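Local coordinates for protein acyl-CoA dehydrogenase FadE3 (Mycobacterium smegmatis, PDB 4IV6) that belongs to the acyl-CoA dehydrogenase family of flavoproteins and binds dihydroflavine-adenine dinucleotide as a four-chain assembly, at residues Gly90-Val95 against Glu119-Met124; Asp147-Asn152 against Val221-Leu226; Cys315-Gly320 against Val381-Leu386. All blocks are in the same frame, centred on the assembly; numbering follows the deposited sequence.

Contact 1: Gly90-Val95 against Glu119-Met124; sequences GGHTVV and ELRATM. With FDA (dihydroflavine-adenine dinucleotide), chain D.
The imidazole of His92 receives the backbone N-H of Ala122: Ala122 N lies 3.1 Å from His92 ND1, close to the ring plane, with an angle of 156° at the hydrogen. CG of His92 stands anti to the backbone N (chi1 177°), which carries the ring out along the strand, where His92 CE1 comes within 3.3 Å of Leu120 O, again at the ring edge. The far nitrogen, NE2, is hydrogen-bonded to Phe53 O, so both ring nitrogens are engaged and the rotation of the imidazole is fixed.

Helix 90-95 crosses strand 122-124 at 90°, with axes only 5.9 Å apart. The backbone of Gly91 lies against Thr123, CA to CA 4.7 Å. The packing is tight here: Ala122 O sits 3.1 Å from CA of His92. Beyond it, CG1 of Val95 rests on Ala122 CB at 3.8 Å, and Val95 CG2 reaches Met124 SD at 3.6 Å. Contact thins toward the exposed Glu119, and Leu120 joins in mainly through its carbonyl.

At the other end Met124 O accepts a nearly straight bond from N3 of the dihydroflavine-adenine dinucleotide, 3.0 Å long, so the strand forms part of the flavin pocket. Strand 166-172 pairs with this strand, Met115 of helix 105-116 touches Ala122, and Met238 of helix 234-270 packs on Val94 and Met124.

Contact 2: Asp147-Asn152 against Val221-Leu226; sequences DDYVIN and VPVSSL
An antiparallel beta pairing in the middle beta domain of the acyl-CoA dehydrogenase fold joins the start of strand 148-159 to the end of strand 219-222, which then turns into a short 3-10 segment. Tyr149 and Val221 form the hydrogen-bonded pair: Tyr149 N gives to Val221 O at 2.7 Å, and Val221 N returns a bond to Tyr149 O at 2.9 Å, in the carbonyl plane. Asp148 and Pro222 form the next, non-hydrogen-bonded pair, their side chains diverging. One further bond follows the chain into the turn, from Val223 N to Asp147 O at 2.9 Å; this donor, which already belongs to the 3-10 segment, stands above the carbonyl plane, 43° out of it.

The Tyr149 side chain extends the contact along the turn. CG lies anti to its carbonyl carbon, and this chi1 of -72° directs the ring toward Val223 and Leu226. Val223 CG1 covers one face as a CH-pi contact, 4.1 Å from the centroid of the Tyr149 ring and 14° off the normal. Leu226 CB lies at the ring edge, while the phenol oxygen, Tyr149 OH, passes 4.0 Å from Leu226 CD2 and is hydrogen-bonded to Glu231. Leu187 of strand 184-190 also packs on the Tyr149 side chain.

The turn itself is tied by a backbone bond from Ser225 N to Pro222 O, 2.9 Å long, and by a second from Leu226 N to Val223 O. On the same side of the sheet as Tyr149, Val221 CG2 touches both Tyr149 CB and Ile151 CD1, the Val221 CG2 to Ile151 CD1 distance being 4.0 Å.

Contact 3: Cys315-Gly320 against Val381-Leu386; sequences CDMEAG and VARGGL
A salt-bridge network links two helix ends in the C-terminal helical domain: Arg383, the last helical residue of helix 369-383, reaches across to Asp316 and Glu318 in the first turn of helix 316-340. The guanidinium meets Glu318 end-on with two nitrogens, Arg383 NH1 giving to Glu318 OE2 and Arg383 NH2 to Glu318 OE1, each at 2.8 Å. The OE1 bond uses the syn lone pair, whereas OE2 is met on its syn side but 23° out of the carboxylate plane. The two flat groups are twisted, 38° apart, and do not form a flat pair.

Arg383 NH2 also donates to Asp316 OD1, likewise at 2.8 Å, and here carboxylate and guanidinium are nearly coplanar. CG of Asp316 lies between its backbone N and carbonyl carbon (chi1 58°), folding Asp316 OD1 back so that it also accepts from Met317 N at 2.7 Å. A water bridges the two side chains, donating to Asp316 OD1 and accepting from Arg383 NE, so every guanidinium nitrogen has a partner.

Met317 supplies the apolar support. Its CB lies 3.8 Å above the Arg383 guanidinium plane, displaced toward the rim, and the extended chain then bends at its end to set Met317 CE against Leu386 CD2 at 4.0 Å. Gly384, with positive phi, ends the helix and redirects the backbone toward Leu386. That leucine packs on Leu295 of the third subunit, whose Tyr296 touches Glu318, so the network borders a subunit interface.

Two carboxylates around one guanidinium in a partly buried place would be expected to favour their ionised forms, and the charged bonds probably join the end of helix 369-383 to the start of helix 316-340.

In the fold
Following the chain from the N terminus, contact 1 closes first: the 23 intervening residues, mostly helical, bring strand 122-125 back across helix 83-102, joining the N-terminal helices to the beta region. Contact 2 opens later and closes a longer excursion, half of it strand and none helix, uniting early and late strands before helix 234-270 begins. Contact 3 comes last and closes a mostly helical 60-residue loop, tying the start of helix 316-340 to the end of helix 369-383 and the residues after it. The three loops follow in series, none enclosing or crossing another. Their centres are well separated: about 20 Å between contacts 1 and 2, 27 Å between 1 and 3, and 36 Å between 2 and 3.

Contact 1: Gly90-Val95 against Glu119-Met124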
loop_
_atom_site.group_PDB
_atom_site.type_symbol
_atom_site.label_atom_id
_atom_site.label_comp_id
_atom_site.label_asym_id
_atom_site.label_seq_id
_atom_site.Cartn_x
_atom_site.Cartn_y
_atom_site.Cartn_z
ATOM N N GLY B 90 -4.323 30.143 -7.410
ATOM C CA GLY B 90 -5.432 29.179 -7.389
ATOM C C GLY B 90 -6.783 29.735 -6.968
ATOM O O GLY B 90 -7.741 29.763 -7.764
ATOM N N GLY B 91 -6.871 30.192 -5.725
ATOM C CA GLY B 91 -8.067 30.889 -5.266
ATOM C C GLY B 91 -8.496 32.068 -6.129
ATOM O O GLY B 91 -9.689 32.299 -6.322
ATOM N N HIS B 92 -7.528 32.812 -6.666
ATOM C CA HIS B 92 -7.814 33.924 -7.561
ATOM C C HIS B 92 -8.549 33.431 -8.793
ATOM O O HIS B 92 -9.529 34.023 -9.228
ATOM C CB HIS B 92 -6.505 34.608 -7.946
ATOM C CG HIS B 92 -6.642 35.729 -8.914
ATOM N ND1 HIS B 92 -6.746 37.050 -8.521
ATOM C CD2 HIS B 92 -6.609 35.740 -10.267
ATOM C CE1 HIS B 92 -6.812 37.821 -9.593
ATOM N NE2 HIS B 92 -6.717 37.047 -10.667
ATOM N N THR B 93 -8.094 32.323 -9.352
ATOM C CA THR B 93 -8.791 31.711 -10.492
ATOM C C THR B 93 -10.231 31.273 -10.141
ATOM O O THR B 93 -11.181 31.491 -10.904
ATOM C CB THR B 93 -8.010 30.498 -11.029
ATOM O OG1 THR B 93 -6.614 30.844 -11.199
ATOM C CG2 THR B 93 -8.590 30.050 -12.340
ATOM N N VAL B 94 -10.384 30.652 -8.989
ATOM C CA VAL B 94 -11.699 30.206 -8.565
ATOM C C VAL B 94 -12.628 31.417 -8.433
ATOM O O VAL B 94 -13.753 31.371 -8.909
ATOM C CB VAL B 94 -11.618 29.389 -7.267
ATOM C CG1 VAL B 94 -12.998 29.051 -6.756
ATOM C CG2 VAL B 94 -10.824 28.100 -7.507
ATOM N N VAL B 95 -12.147 32.512 -7.831
ATOM C CA VAL B 95 -12.990 33.711 -7.696
ATOM C C VAL B 95 -13.321 34.284 -9.065
ATOM O O VAL B 95 -14.468 34.712 -9.292
ATOM C CB VAL B 95 -12.354 34.816 -6.821
ATOM C CG1 VAL B 95 -13.223 36.066 -6.806
ATOM C CG2 VAL B 95 -12.132 34.313 -5.412
ATOM N N GLU B 119 -3.437 43.279 -10.922
ATOM C CA GLU B 119 -3.441 44.541 -10.170
ATOM C C GLU B 119 -4.302 44.362 -8.925
ATOM O O GLU B 119 -3.938 44.830 -7.861
ATOM C CB GLU B 119 -3.986 45.700 -11.005
ATOM C CG GLU B 119 -3.913 47.042 -10.283
ATOM C CD GLU B 119 -4.593 48.178 -11.033
ATOM O OE1 GLU B 119 -4.603 48.197 -12.288
ATOM O OE2 GLU B 119 -5.122 49.069 -10.342
ATOM N N LEU B 120 -5.437 43.672 -9.087
ATOM C CA LEU B 120 -6.220 43.202 -7.961
ATOM C C LEU B 120 -6.159 41.687 -7.888
ATOM O O LEU B 120 -6.434 41.022 -8.867
ATOM C CB LEU B 120 -7.661 43.640 -8.112
ATOM C CG LEU B 120 -8.657 43.067 -7.102
ATOM C CD1 LEU B 120 -8.351 43.541 -5.708
ATOM C CD2 LEU B 120 -10.053 43.495 -7.508
ATOM N N ARG B 121 -5.852 41.158 -6.714
ATOM C CA ARG B 121 -5.888 39.735 -6.452
ATOM C C ARG B 121 -7.024 39.349 -5.507
ATOM O O ARG B 121 -7.408 40.124 -4.610
ATOM C CB ARG B 121 -4.563 39.319 -5.856
ATOM C CG ARG B 121 -3.477 39.225 -6.920
ATOM C CD ARG B 121 -2.132 38.988 -6.305
ATOM N NE ARG B 121 -2.046 37.686 -5.694
ATOM C CZ ARG B 121 -1.036 37.306 -4.927
ATOM N NH1 ARG B 121 -0.011 38.133 -4.713
ATOM N NH2 ARG B 121 -1.036 36.091 -4.404
ATOM N N ALA B 122 -7.567 38.151 -5.718
ATOM C CA ALA B 122 -8.664 37.643 -4.918
ATOM C C ALA B 122 -8.324 36.290 -4.346
ATOM O O ALA B 122 -7.521 35.523 -4.904
ATOM C CB ALA B 122 -9.951 37.570 -5.740
ATOM N N THR B 123 -8.978 35.975 -3.227
ATOM C CA THR B 123 -8.851 34.657 -2.634
ATOM C C THR B 123 -10.195 34.195 -2.070
ATOM O O THR B 123 -11.135 35.000 -1.965
ATOM C CB THR B 123 -7.775 34.651 -1.558
ATOM O OG1 THR B 123 -7.527 33.305 -1.115
ATOM C CG2 THR B 123 -8.206 35.516 -0.358
ATOM N N MET B 124 -10.282 32.908 -1.732
ATOM C CA MET B 124 -11.511 32.307 -1.176
ATOM C C MET B 124 -11.407 32.156 0.324
ATOM O O MET B 124 -10.473 31.534 0.786
ATOM C CB MET B 124 -11.722 30.879 -1.680
ATOM C CG MET B 124 -11.958 30.698 -3.156
ATOM S SD MET B 124 -13.511 31.425 -3.708
ATOM C CE MET B 124 -14.668 30.660 -2.600
HETATM P PA FDA D . -11.412 19.027 10.027
HETATM O O1A FDA D . -12.673 19.274 9.237
HETATM O O2A FDA D . -11.316 19.457 11.464
HETATM O O5B FDA D . -11.072 17.465 9.921
HETATM C C5B FDA D . -10.048 16.827 10.719
HETATM C C4B FDA D . -9.933 15.352 10.295
HETATM O O4B FDA D . -11.211 14.689 10.353
HETATM C C3B FDA D . -9.487 15.202 8.856
HETATM O O3B FDA D . -8.786 13.948 8.709
HETATM C C2B FDA D . -10.806 15.194 8.114
HETATM O O2B FDA D . -10.758 14.589 6.825
HETATM C C1B FDA D . -11.628 14.335 9.044
HETATM N N9A FDA D . -13.095 14.532 8.892
HETATM C C8A FDA D . -13.786 15.629 9.273
HETATM N N7A FDA D . -15.101 15.458 9.035
HETATM C C5A FDA D . -15.243 14.230 8.481
HETATM C C6A FDA D . -16.344 13.421 7.984
HETATM N N6A FDA D . -17.586 13.907 8.032
HETATM N N1A FDA D . -16.107 12.193 7.473
HETATM C C2A FDA D . -14.862 11.691 7.454
HETATM N N3A FDA D . -13.783 12.379 7.890
HETATM C C4A FDA D . -13.925 13.613 8.415
HETATM N N1 FDA D . -9.288 27.269 3.341
HETATM C C2 FDA D . -9.846 28.321 2.749
HETATM O O2 FDA D . -11.052 28.558 2.952
HETATM N N3 FDA D . -9.149 29.137 1.937
HETATM C C4 FDA D . -7.853 28.989 1.665
HETATM O O4 FDA D . -7.242 29.802 0.920
HETATM C C4X FDA D . -7.165 27.827 2.261
HETATM N N5 FDA D . -5.850 27.578 2.089
HETATM C C5X FDA D . -5.197 26.786 2.977
HETATM C C6 FDA D . -3.804 26.828 3.103
HETATM C C7 FDA D . -3.126 25.989 3.987
HETATM C C7M FDA D . -1.628 26.071 4.136
HETATM C C8 FDA D . -3.852 25.061 4.760
HETATM C C8M FDA D . -3.210 24.105 5.739
HETATM C C9 FDA D . -5.232 25.025 4.641
HETATM C C9A FDA D . -5.918 25.890 3.773
HETATM N N10 FDA D . -7.326 25.844 3.711
HETATM C C10 FDA D . -7.973 26.973 3.160
HETATM C "C1'" FDA D . -8.019 25.172 4.817
HETATM C "C2'" FDA D . -8.337 23.765 4.360
HETATM O "O2'" FDA D . -9.308 23.768 3.313
HETATM C "C3'" FDA D . -8.832 22.969 5.569
HETATM O "O3'" FDA D . -7.699 22.640 6.366
HETATM C "C4'" FDA D . -9.553 21.696 5.197
HETATM O "O4'" FDA D . -10.883 22.099 4.829
HETATM C "C5'" FDA D . -9.675 20.732 6.392
HETATM O "O5'" FDA D . -10.191 21.448 7.491
HETATM P P FDA D . -9.854 21.171 9.014
HETATM O O1P FDA D . -10.836 22.060 9.749
HETATM O O2P FDA D . -8.393 21.362 9.241
HETATM O O3P FDA D . -10.195 19.601 9.161
#

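Contact 2: Asp147-Asn152 against Val221-Leu226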
loop_
_atom_site.group_PDB
_atom_site.type_symbol
_atom_site.label_atom_id
_atom_site.label_comp_id
_atom_site.label_asym_id
_atom_site.label_seq_id
_atom_site.Cartn_x
_atom_site.Cartn_y
_atom_site.Cartn_z
ATOM N N ASP B 147 -28.638 49.337 3.764
ATOM C CA ASP B 147 -28.036 48.854 2.536
ATOM C C ASP B 147 -26.649 48.312 2.729
ATOM O O ASP B 147 -25.891 48.243 1.770
ATOM C CB ASP B 147 -28.017 49.946 1.484
ATOM C CG ASP B 147 -29.415 50.444 1.150
ATOM O OD1 ASP B 147 -30.345 49.615 0.974
ATOM O OD2 ASP B 147 -29.567 51.672 1.081
ATOM N N ASP B 148 -26.335 47.905 3.963
ATOM C CA ASP B 148 -25.101 47.193 4.276
ATOM C C ASP B 148 -25.380 45.791 4.793
ATOM O O ASP B 148 -26.435 45.510 5.348
ATOM C CB ASP B 148 -24.288 47.906 5.376
ATOM C CG ASP B 148 -23.652 49.205 4.913
ATOM O OD1 ASP B 148 -23.265 49.356 3.704
ATOM O OD2 ASP B 148 -23.510 50.078 5.809
ATOM N N TYR B 149 -24.394 44.926 4.621
ATOM C CA TYR B 149 -24.240 43.762 5.475
ATOM C C TYR B 149 -23.247 44.134 6.576
ATOM O O TYR B 149 -22.257 44.815 6.315
ATOM C CB TYR B 149 -23.712 42.555 4.705
ATOM C CG TYR B 149 -24.699 41.921 3.748
ATOM C CD1 TYR B 149 -25.804 41.222 4.203
ATOM C CD2 TYR B 149 -24.481 41.974 2.380
ATOM C CE1 TYR B 149 -26.677 40.600 3.308
ATOM C CE2 TYR B 149 -25.350 41.367 1.490
ATOM C CZ TYR B 149 -26.439 40.681 1.954
ATOM O OH TYR B 149 -27.277 40.088 1.025
ATOM N N VAL B 150 -23.546 43.688 7.790
ATOM C CA VAL B 150 -22.647 43.765 8.908
ATOM C C VAL B 150 -22.107 42.374 9.175
ATOM O O VAL B 150 -22.859 41.465 9.534
ATOM C CB VAL B 150 -23.330 44.273 10.176
ATOM C CG1 VAL B 150 -22.285 44.461 11.265
ATOM C CG2 VAL B 150 -24.063 45.587 9.891
ATOM N N ILE B 151 -20.792 42.247 9.012
ATOM C CA ILE B 151 -20.093 40.967 9.130
ATOM C C ILE B 151 -19.378 40.840 10.473
ATOM O O ILE B 151 -18.584 41.727 10.871
ATOM C CB ILE B 151 -19.061 40.798 7.990
ATOM C CG1 ILE B 151 -19.698 41.029 6.613
ATOM C CG2 ILE B 151 -18.428 39.424 8.018
ATOM C CD1 ILE B 151 -18.695 41.108 5.471
ATOM N N ASN B 152 -19.642 39.698 11.137
ATOM C CA ASN B 152 -18.958 39.300 12.342
ATOM C C ASN B 152 -18.527 37.851 12.294
ATOM O O ASN B 152 -19.299 36.980 11.892
ATOM C CB ASN B 152 -19.901 39.481 13.539
ATOM C CG ASN B 152 -20.072 40.928 13.909
ATOM O OD1 ASN B 152 -19.150 41.532 14.439
ATOM N ND2 ASN B 152 -21.251 41.506 13.619
ATOM N N VAL B 221 -20.129 46.122 4.745
ATOM C CA VAL B 221 -19.974 46.138 3.292
ATOM C C VAL B 221 -21.345 46.423 2.696
ATOM O O VAL B 221 -22.351 46.125 3.296
ATOM C CB VAL B 221 -19.425 44.812 2.747
ATOM C CG1 VAL B 221 -18.076 44.515 3.368
ATOM C CG2 VAL B 221 -20.399 43.661 2.974
ATOM N N PRO B 222 -21.392 47.025 1.511
ATOM C CA PRO B 222 -22.692 47.256 0.929
ATOM C C PRO B 222 -23.357 45.950 0.493
ATOM O O PRO B 222 -22.663 44.952 0.211
ATOM C CB PRO B 222 -22.403 48.180 -0.264
ATOM C CG PRO B 222 -20.947 48.090 -0.525
ATOM C CD PRO B 222 -20.285 47.563 0.709
ATOM N N VAL B 223 -24.689 45.949 0.459
ATOM C CA VAL B 223 -25.435 44.724 0.080
ATOM C C VAL B 223 -25.136 44.273 -1.335
ATOM O O VAL B 223 -25.262 43.085 -1.641
ATOM C CB VAL B 223 -26.968 44.803 0.310
ATOM C CG1 VAL B 223 -27.250 44.905 1.805
ATOM C CG2 VAL B 223 -27.620 45.950 -0.461
ATOM N N SER B 224 -24.663 45.204 -2.176
ATOM C CA SER B 224 -24.214 44.865 -3.536
ATOM C C SER B 224 -22.991 43.933 -3.556
ATOM O O SER B 224 -22.629 43.399 -4.602
ATOM C CB SER B 224 -23.925 46.155 -4.318
ATOM O OG SER B 224 -22.782 46.818 -3.790
ATOM N N SER B 225 -22.363 43.707 -2.401
ATOM C CA SER B 225 -21.252 42.750 -2.321
ATOM C C SER B 225 -21.701 41.303 -2.502
ATOM O O SER B 225 -20.866 40.431 -2.720
ATOM C CB SER B 225 -20.533 42.864 -0.972
ATOM O OG SER B 225 -21.413 42.529 0.081
ATOM N N LEU B 226 -23.002 41.047 -2.375
ATOM C CA LEU B 226 -23.547 39.706 -2.529
ATOM C C LEU B 226 -23.189 39.171 -3.890
ATOM O O LEU B 226 -23.340 39.862 -4.893
ATOM C CB LEU B 226 -25.080 39.707 -2.373
ATOM C CG LEU B 226 -25.758 38.352 -2.607
ATOM C CD1 LEU B 226 -25.331 37.272 -1.603
ATOM C CD2 LEU B 226 -27.265 38.512 -2.608
#

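Contact 3: Cys315-Gly320 against Val381-Leu386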
loop_
_atom_site.group_PDB
_atom_site.type_symbol
_atom_site.label_atom_id
_atom_site.label_comp_id
_atom_site.label_asym_id
_atom_site.label_seq_id
_atom_site.Cartn_x
_atom_site.Cartn_y
_atom_site.Cartn_z
ATOM N N CYS B 315 -18.209 16.915 -15.130
ATOM C CA CYS B 315 -16.820 16.719 -14.732
ATOM C C CYS B 315 -16.621 16.898 -13.238
ATOM O O CYS B 315 -15.475 16.947 -12.787
ATOM C CB CYS B 315 -15.950 17.748 -15.455
ATOM S SG CYS B 315 -16.425 19.413 -14.938
ATOM N N ASP B 316 -17.714 16.988 -12.462
ATOM C CA ASP B 316 -17.587 17.279 -11.046
ATOM C C ASP B 316 -16.923 16.109 -10.291
ATOM O O ASP B 316 -15.999 16.311 -9.504
ATOM C CB ASP B 316 -18.930 17.727 -10.412
ATOM C CG ASP B 316 -20.052 16.701 -10.552
ATOM O OD1 ASP B 316 -19.914 15.638 -11.217
ATOM O OD2 ASP B 316 -21.113 16.977 -9.969
ATOM N N MET B 317 -17.364 14.896 -10.561
ATOM C CA MET B 317 -16.760 13.701 -9.959
ATOM C C MET B 317 -15.321 13.509 -10.472
ATOM O O MET B 317 -14.414 13.168 -9.717
ATOM C CB MET B 317 -17.602 12.471 -10.265
ATOM C CG MET B 317 -17.051 11.165 -9.673
ATOM S SD MET B 317 -18.124 9.773 -10.093
ATOM C CE MET B 317 -17.562 9.332 -11.713
ATOM N N GLU B 318 -15.126 13.729 -11.762
ATOM C CA GLU B 318 -13.837 13.494 -12.386
ATOM C C GLU B 318 -12.768 14.466 -11.835
ATOM O O GLU B 318 -11.626 14.077 -11.616
ATOM C CB GLU B 318 -13.978 13.584 -13.912
ATOM C CG GLU B 318 -14.790 12.441 -14.513
ATOM C CD GLU B 318 -16.299 12.629 -14.522
ATOM O OE1 GLU B 318 -16.860 13.586 -13.888
ATOM O OE2 GLU B 318 -16.934 11.756 -15.174
ATOM N N ALA B 319 -13.166 15.714 -11.589
ATOM C CA ALA B 319 -12.289 16.683 -10.932
ATOM C C ALA B 319 -11.862 16.259 -9.527
ATOM O O ALA B 319 -10.698 16.391 -9.167
ATOM C CB ALA B 319 -12.911 18.058 -10.911
ATOM N N GLY B 320 -12.800 15.767 -8.728
ATOM C CA GLY B 320 -12.486 15.242 -7.398
ATOM C C GLY B 320 -11.579 14.012 -7.467
ATOM O O GLY B 320 -10.641 13.870 -6.669
ATOM N N VAL B 381 -22.697 6.881 -6.854
ATOM C CA VAL B 381 -24.053 6.361 -6.699
ATOM C C VAL B 381 -25.086 7.192 -7.495
ATOM O O VAL B 381 -25.968 6.631 -8.157
ATOM C CB VAL B 381 -24.408 6.232 -5.201
ATOM C CG1 VAL B 381 -25.932 6.057 -4.991
ATOM C CG2 VAL B 381 -23.616 5.073 -4.600
ATOM N N ALA B 382 -24.937 8.502 -7.466
ATOM C CA ALA B 382 -25.840 9.393 -8.181
ATOM C C ALA B 382 -25.748 9.112 -9.678
ATOM O O ALA B 382 -26.749 9.078 -10.380
ATOM C CB ALA B 382 -25.484 10.846 -7.920
ATOM N N ARG B 383 -24.526 8.906 -10.151
ATOM C CA ARG B 383 -24.264 8.633 -11.551
ATOM C C ARG B 383 -24.495 7.222 -12.015
ATOM O O ARG B 383 -24.746 7.017 -13.203
ATOM C CB ARG B 383 -22.814 8.960 -11.837
ATOM C CG ARG B 383 -22.515 10.437 -11.640
ATOM C CD ARG B 383 -21.845 10.910 -12.851
ATOM N NE ARG B 383 -21.238 12.211 -12.731
ATOM C CZ ARG B 383 -20.106 12.524 -13.345
ATOM N NH1 ARG B 383 -19.515 11.625 -14.106
ATOM N NH2 ARG B 383 -19.611 13.738 -13.216
ATOM N N GLY B 384 -24.364 6.252 -11.105
ATOM C CA GLY B 384 -24.475 4.836 -11.457
ATOM C C GLY B 384 -23.146 4.232 -11.935
ATOM O O GLY B 384 -23.109 3.122 -12.432
ATOM N N GLY B 385 -22.047 4.949 -11.761
ATOM C CA GLY B 385 -20.739 4.401 -12.040
ATOM C C GLY B 385 -19.905 5.388 -12.813
ATOM O O GLY B 385 -20.175 6.581 -12.779
ATOM N N LEU B 386 -18.907 4.884 -13.517
ATOM C CA LEU B 386 -18.047 5.745 -14.319
ATOM C C LEU B 386 -18.712 6.049 -15.662
ATOM O O LEU B 386 -19.506 5.272 -16.167
ATOM C CB LEU B 386 -16.680 5.083 -14.588
ATOM C CG LEU B 386 -15.755 4.768 -13.419
ATOM C CD1 LEU B 386 -14.429 4.222 -13.950
ATOM C CD2 LEU B 386 -15.485 6.002 -12.581
HETATM O O HOH W 1 -21.871 14.003 -10.437
#